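Local structure of putative phosphatase (Clostridium difficile, 3SD7) at residues V181-K184 with D185-I188; P43-G46 with I47-I51. The protein is a putative phosphatase of the haloacid dehalogenase-like hydrolase family, which probably hydrolyses phosphate esters with the help of a metal ion. All coordinates share one frame; numbering follows the deposited sequence.

Contact 1: residues V181-K184 with D185-I188; sequences VKDK and DKVI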
ATOM      1  N   VAL A 181      21.142  -4.545   7.407  1.00 50.18           N
ATOM      2  CA  VAL A 181      21.204  -5.802   6.659  1.00 52.19           C
ATOM      3  C   VAL A 181      22.479  -5.965   5.857  1.00 57.38           C
ATOM      4  O   VAL A 181      22.947  -5.006   5.238  1.00 59.29           O
ATOM      5  CB  VAL A 181      20.069  -5.893   5.654  1.00 50.10           C
ATOM      6  CG1 VAL A 181      20.276  -7.103   4.721  1.00 51.42           C
ATOM      7  CG2 VAL A 181      18.745  -5.981   6.377  1.00 44.42           C
ATOM      8  N   LYS A 182      23.030  -7.183   5.889  1.00 59.58           N
ATOM      9  CA  LYS A 182      24.159  -7.561   5.055  1.00 64.18           C
ATOM     10  C   LYS A 182      23.731  -8.580   3.992  1.00 63.87           C
ATOM     11  O   LYS A 182      24.003  -8.375   2.802  1.00 67.01           O
ATOM     12  CB  LYS A 182      25.294  -8.155   5.876  1.00 67.45           C
ATOM     13  CG  LYS A 182      26.207  -9.102   5.056  1.00 73.19           C
ATOM     14  CD  LYS A 182      26.923  -8.414   3.868  1.00 76.89           C
ATOM     15  CE  LYS A 182      27.708  -9.429   3.010  1.00 80.75           C
ATOM     16  NZ  LYS A 182      28.606  -8.788   1.997  1.00 82.84           N
ATOM     17  N   ASP A 183      23.087  -9.683   4.402  1.00 61.18           N
ATOM     18  CA  ASP A 183      22.714 -10.716   3.422  1.00 58.59           C
ATOM     19  C   ASP A 183      21.392 -10.393   2.796  1.00 53.07           C
ATOM     20  O   ASP A 183      20.339 -10.882   3.263  1.00 49.32           O
ATOM     21  CB  ASP A 183      22.663 -12.133   4.013  1.00 59.00           C
ATOM     22  CG  ASP A 183      22.480 -13.225   2.924  1.00 61.60           C
ATOM     23  OD1 ASP A 183      22.346 -12.898   1.714  1.00 59.45           O
ATOM     24  OD2 ASP A 183      22.471 -14.422   3.271  1.00 68.74           O
ATOM     25  N   LYS A 184      21.427  -9.601   1.717  1.00 51.63           N
ATOM     26  CA  LYS A 184      20.185  -9.245   1.027  1.00 47.77           C
ATOM     27  C   LYS A 184      19.496 -10.458   0.415  1.00 44.92           C
ATOM     28  O   LYS A 184      18.337 -10.372   0.093  1.00 41.62           O
ATOM     29  CB  LYS A 184      20.380  -8.116  -0.013  1.00 49.50           C
ATOM     30  CG  LYS A 184      20.363  -6.727   0.620  1.00 51.10           C
ATOM     31  CD  LYS A 184      21.197  -5.680  -0.131  1.00 56.69           C
ATOM     32  CE  LYS A 184      20.631  -5.325  -1.462  1.00 57.85           C
ATOM     33  NZ  LYS A 184      21.385  -4.186  -2.077  1.00 56.97           N
ATOM     34  N   ASP A 185      20.184 -11.595   0.289  1.00 45.89           N
ATOM     35  CA  ASP A 185      19.522 -12.794  -0.254  1.00 46.29           C
ATOM     36  C   ASP A 185      18.409 -13.333   0.657  1.00 42.35           C
ATOM     37  O   ASP A 185      17.541 -14.065   0.195  1.00 44.08           O
ATOM     38  CB  ASP A 185      20.525 -13.906  -0.600  1.00 51.47           C
ATOM     39  CG  ASP A 185      21.276 -13.646  -1.901  1.00 57.45           C
ATOM     40  OD1 ASP A 185      22.461 -14.022  -1.975  1.00 65.70           O
ATOM     41  OD2 ASP A 185      20.696 -13.058  -2.847  1.00 61.97           O
ATOM     42  N   LYS A 186      18.397 -12.955   1.930  1.00 39.17           N
ATOM     43  CA  LYS A 186      17.353 -13.434   2.828  1.00 38.11           C
ATOM     44  C   LYS A 186      16.238 -12.386   2.968  1.00 32.89           C
ATOM     45  O   LYS A 186      15.462 -12.444   3.905  1.00 30.37           O
ATOM     46  CB  LYS A 186      17.912 -13.778   4.216  1.00 40.56           C
ATOM     47  CG  LYS A 186      19.011 -14.839   4.260  1.00 50.25           C
ATOM     48  CD  LYS A 186      18.633 -16.093   3.486  1.00 54.67           C
ATOM     49  CE  LYS A 186      19.264 -17.348   4.095  1.00 62.01           C
ATOM     50  NZ  LYS A 186      20.735 -17.252   4.267  1.00 67.52           N
ATOM     51  N   VAL A 187      16.187 -11.425   2.036  1.00 30.01           N
ATOM     52  CA  VAL A 187      15.185 -10.339   2.065  1.00 27.59           C
ATOM     53  C   VAL A 187      14.189 -10.482   0.916  1.00 26.89           C
ATOM     54  O   VAL A 187      14.561 -10.845  -0.206  1.00 28.12           O
ATOM     55  CB  VAL A 187      15.857  -8.918   1.975  1.00 27.66           C
ATOM     56  CG1 VAL A 187      14.818  -7.834   2.143  1.00 27.37           C
ATOM     57  CG2 VAL A 187      16.944  -8.728   3.061  1.00 29.62           C
ATOM     58  N   ILE A 188      12.913 -10.207   1.194  1.00 25.23           N
ATOM     59  CA  ILE A 188      11.871 -10.284   0.179  1.00 24.11           C
ATOM     60  C   ILE A 188      10.831  -9.187   0.375  1.00 22.26           C
ATOM     61  O   ILE A 188      10.488  -8.849   1.498  1.00 22.27           O
ATOM     62  CB  ILE A 188      11.213 -11.678   0.128  1.00 25.26           C
ATOM     63  CG1 ILE A 188      10.348 -11.815  -1.127  1.00 23.89           C
ATOM     64  CG2 ILE A 188      10.453 -12.021   1.438  1.00 26.43           C
ATOM     65  CD1 ILE A 188      10.097 -13.320  -1.528  1.00 27.17           C
TER
HETATM   66  O   HOH W   1      16.331 -11.625  -2.085  1.00 20.73           O
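D183 grips the turn that follows it through both its side chain and its backbone. Its OD1 accepts the backbone N of D185 at 2.9 Å, a bent bond (136° at the hydrogen) in which the donor stands well above the carboxylate plane. CG of D183 lies anti to its own N (chi1 -171°), a setting that carries the carboxylate forward along the chain to that amide. The other oxygen, OD2, looks toward K186, whose ammonium NZ lies 3.5 Å from it in a weak salt bridge. K186 folds back at several of its torsions to come that near, and its CG also passes 3.6 Å from OD2 of D183. The carboxylate of D185 is turned 77° against that of D183; the lysine, lying on the D183 side of this acidic pair, would probably offset some of the negative charge.

Two backbone bonds close the chain behind these side chains: K186 N reaches D183 O at 3.1 Å, and V187 N reaches K184 O. A water bridges K184 O and V187 O, spanning the turn's exit. On the inner side, V181 CG1 and V187 CG2 meet tip to tip at 4.1 Å, and both valines rest on L176 and I31. Farther out, K27 NZ binds D185 O, while backbone bonds join K186 to E30 and I31. The whole is a compact connection, with an inverse gamma turn centred on D183, leading from helix 168-179 into parallel strand 187-191 of the Rossmann-like core of a haloacid dehalogenase fold.

Contact 2: residues P43-G46 with I47-I51; sequences PKEG and ITKSI
E45 and K49, one helical turn apart, send their side chains across each other at a slant and join at their ends in a salt bridge, NZ of K49 lying 3.0 Å from OE2 of E45. The ammonium takes the anti lone pair of OE2, on the side away from the other carboxylate oxygen. Both chains run extended beyond CG, and their aliphatic parts touch on the way, E45 CG lying 3.8 Å from K49 CE. P43 and I47 behave differently: they lie side by side and point the same way, with CD1 of I47 3.7 Å from the proline CG.

T48 and S50 turn their hydroxyls back onto the helix. With chi1 at 57°, OG1 of T48 sits between its own N and carbonyl carbon and donates to K44 O at 2.7 Å. The N of T48 reaches the same oxygen from the opposite face of the carbonyl plane. Two residues on, S50 makes a similar pair of bonds from a different side-chain setting: its OG, anti to its own carbonyl carbon, donates to G46 O at 2.7 Å, and its N comes from the other face, so each carbonyl is held by two donors. Around this turn, S50 packs on Y97, Y100 and F101 of helix 87-105, and P43 touches D37 of the sodium site. P43 occupies the N-cap position, and the arrangement is the first turns of an alpha helix, bearing an i to i+4 salt bridge, that probably opens the cap region, as in related HAD-type hydrolases.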
ATOM      1  N   PRO A  43      -7.963   0.159   1.146  1.00 22.19           N
ATOM      2  CA  PRO A  43      -8.416   1.494   1.490  1.00 23.58           C
ATOM      3  C   PRO A  43      -9.652   1.955   0.730  1.00 24.40           C
ATOM      4  O   PRO A  43     -10.032   3.114   0.847  1.00 27.73           O
ATOM      5  CB  PRO A  43      -7.233   2.348   1.051  1.00 23.55           C
ATOM      6  CG  PRO A  43      -6.749   1.666  -0.173  1.00 23.48           C
ATOM      7  CD  PRO A  43      -6.891   0.203   0.123  1.00 21.95           C
ATOM      8  N   LYS A  44     -10.262   1.061  -0.039  1.00 25.74           N
ATOM      9  CA  LYS A  44     -11.359   1.434  -0.934  1.00 27.54           C
ATOM     10  C   LYS A  44     -12.435   2.332  -0.321  1.00 27.90           C
ATOM     11  O   LYS A  44     -12.787   3.370  -0.877  1.00 29.73           O
ATOM     12  CB  LYS A  44     -11.977   0.175  -1.537  1.00 27.40           C
ATOM     13  CG  LYS A  44     -13.186   0.439  -2.409  1.00 33.33           C
ATOM     14  CD  LYS A  44     -13.688  -0.812  -3.071  1.00 36.31           C
ATOM     15  CE  LYS A  44     -12.795  -1.198  -4.263  1.00 40.65           C
ATOM     16  NZ  LYS A  44     -13.286  -2.424  -4.980  1.00 43.45           N
ATOM     17  N   GLU A  45     -12.944   1.939   0.835  1.00 29.29           N
ATOM     18  CA  GLU A  45     -14.052   2.694   1.463  1.00 30.44           C
ATOM     19  C   GLU A  45     -13.691   4.165   1.710  1.00 31.33           C
ATOM     20  O   GLU A  45     -14.391   5.089   1.257  1.00 33.51           O
ATOM     21  CB  GLU A  45     -14.472   2.017   2.759  1.00 33.50           C
ATOM     22  CG  GLU A  45     -15.750   2.613   3.363  1.00 36.03           C
ATOM     23  CD  GLU A  45     -16.033   2.178   4.806  1.00 43.43           C
ATOM     24  OE1 GLU A  45     -15.318   1.305   5.350  1.00 43.11           O
ATOM     25  OE2 GLU A  45     -16.981   2.745   5.402  1.00 46.92           O
ATOM     26  N   GLY A  46     -12.598   4.396   2.445  1.00 31.27           N
ATOM     27  CA  GLY A  46     -12.201   5.752   2.770  1.00 31.39           C
ATOM     28  C   GLY A  46     -11.798   6.600   1.592  1.00 31.43           C
ATOM     29  O   GLY A  46     -12.066   7.803   1.566  1.00 32.67           O
ATOM     30  N   ILE A  47     -11.112   6.006   0.617  1.00 28.87           N
ATOM     31  CA  ILE A  47     -10.719   6.784  -0.550  1.00 30.06           C
ATOM     32  C   ILE A  47     -11.954   7.205  -1.351  1.00 32.06           C
ATOM     33  O   ILE A  47     -12.122   8.388  -1.715  1.00 33.31           O
ATOM     34  CB  ILE A  47      -9.715   6.024  -1.439  1.00 28.00           C
ATOM     35  CG1 ILE A  47      -8.401   5.826  -0.668  1.00 31.01           C
ATOM     36  CG2 ILE A  47      -9.482   6.810  -2.760  1.00 29.38           C
ATOM     37  CD1 ILE A  47      -7.364   5.041  -1.479  1.00 29.21           C
ATOM     38  N   THR A  48     -12.835   6.255  -1.623  1.00 31.31           N
ATOM     39  CA  THR A  48     -14.018   6.572  -2.426  1.00 33.25           C
ATOM     40  C   THR A  48     -14.953   7.544  -1.682  1.00 35.30           C
ATOM     41  O   THR A  48     -15.528   8.469  -2.283  1.00 37.21           O
ATOM     42  CB  THR A  48     -14.761   5.301  -2.886  1.00 32.75           C
ATOM     43  OG1 THR A  48     -15.117   4.522  -1.747  1.00 32.43           O
ATOM     44  CG2 THR A  48     -13.867   4.456  -3.818  1.00 31.46           C
ATOM     45  N   LYS A  49     -15.094   7.374  -0.377  1.00 36.02           N
ATOM     46  CA  LYS A  49     -15.963   8.282   0.385  1.00 38.07           C
ATOM     47  C   LYS A  49     -15.388   9.699   0.463  1.00 39.58           C
ATOM     48  O   LYS A  49     -16.153  10.684   0.471  1.00 43.15           O
ATOM     49  CB  LYS A  49     -16.278   7.729   1.758  1.00 39.03           C
ATOM     50  CG  LYS A  49     -17.228   6.574   1.709  1.00 41.44           C
ATOM     51  CD  LYS A  49     -17.588   6.088   3.081  1.00 44.07           C
ATOM     52  CE  LYS A  49     -18.681   5.036   3.004  1.00 47.29           C
ATOM     53  NZ  LYS A  49     -19.091   4.574   4.344  1.00 53.66           N
ATOM     54  N   SER A  50     -14.062   9.802   0.504  1.00 37.07           N
ATOM     55  CA  SER A  50     -13.388  11.100   0.523  1.00 38.71           C
ATOM     56  C   SER A  50     -13.604  11.809  -0.800  1.00 39.57           C
ATOM     57  O   SER A  50     -13.902  13.001  -0.818  1.00 43.17           O
ATOM     58  CB  SER A  50     -11.896  10.960   0.814  1.00 36.80           C
ATOM     59  OG  SER A  50     -11.666  10.381   2.086  1.00 38.50           O
ATOM     60  N   ILE A  51     -13.458  11.081  -1.916  1.00 37.59           N
ATOM     61  CA  ILE A  51     -13.728  11.660  -3.229  1.00 39.18           C
ATOM     62  C   ILE A  51     -15.193  12.078  -3.345  1.00 41.60           C
ATOM     63  O   ILE A  51     -15.499  13.178  -3.820  1.00 44.43           O
ATOM     64  CB  ILE A  51     -13.355  10.682  -4.386  1.00 37.21           C
ATOM     65  CG1 ILE A  51     -11.859  10.405  -4.356  1.00 36.44           C
ATOM     66  CG2 ILE A  51     -13.763  11.279  -5.732  1.00 37.71           C
ATOM     67  CD1 ILE A  51     -11.366   9.365  -5.380  1.00 32.99           C
TER

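Overall arrangement
Contacts 1 and 2 are both local contacts where a secondary-structure element begins, a strand in contact 1 and a helix in contact 2. Their centres are 36 Å apart, on opposite sides of the chain's centre, and their nearest atoms remain about 20 Å apart. Contact 2 lies nearer the metal: the side chain of P43 is about 7 Å from the sodium ion, which is bound by D37 and D192, and K44 NZ hydrogen-bonds a glycerol, probably from the crystallisation liquor. Contact 1 feeds strand 187-191, which runs beside strand 31-34, so the strand that begins in contact 1 ends next to D192 at the metal site, which is probably the active site.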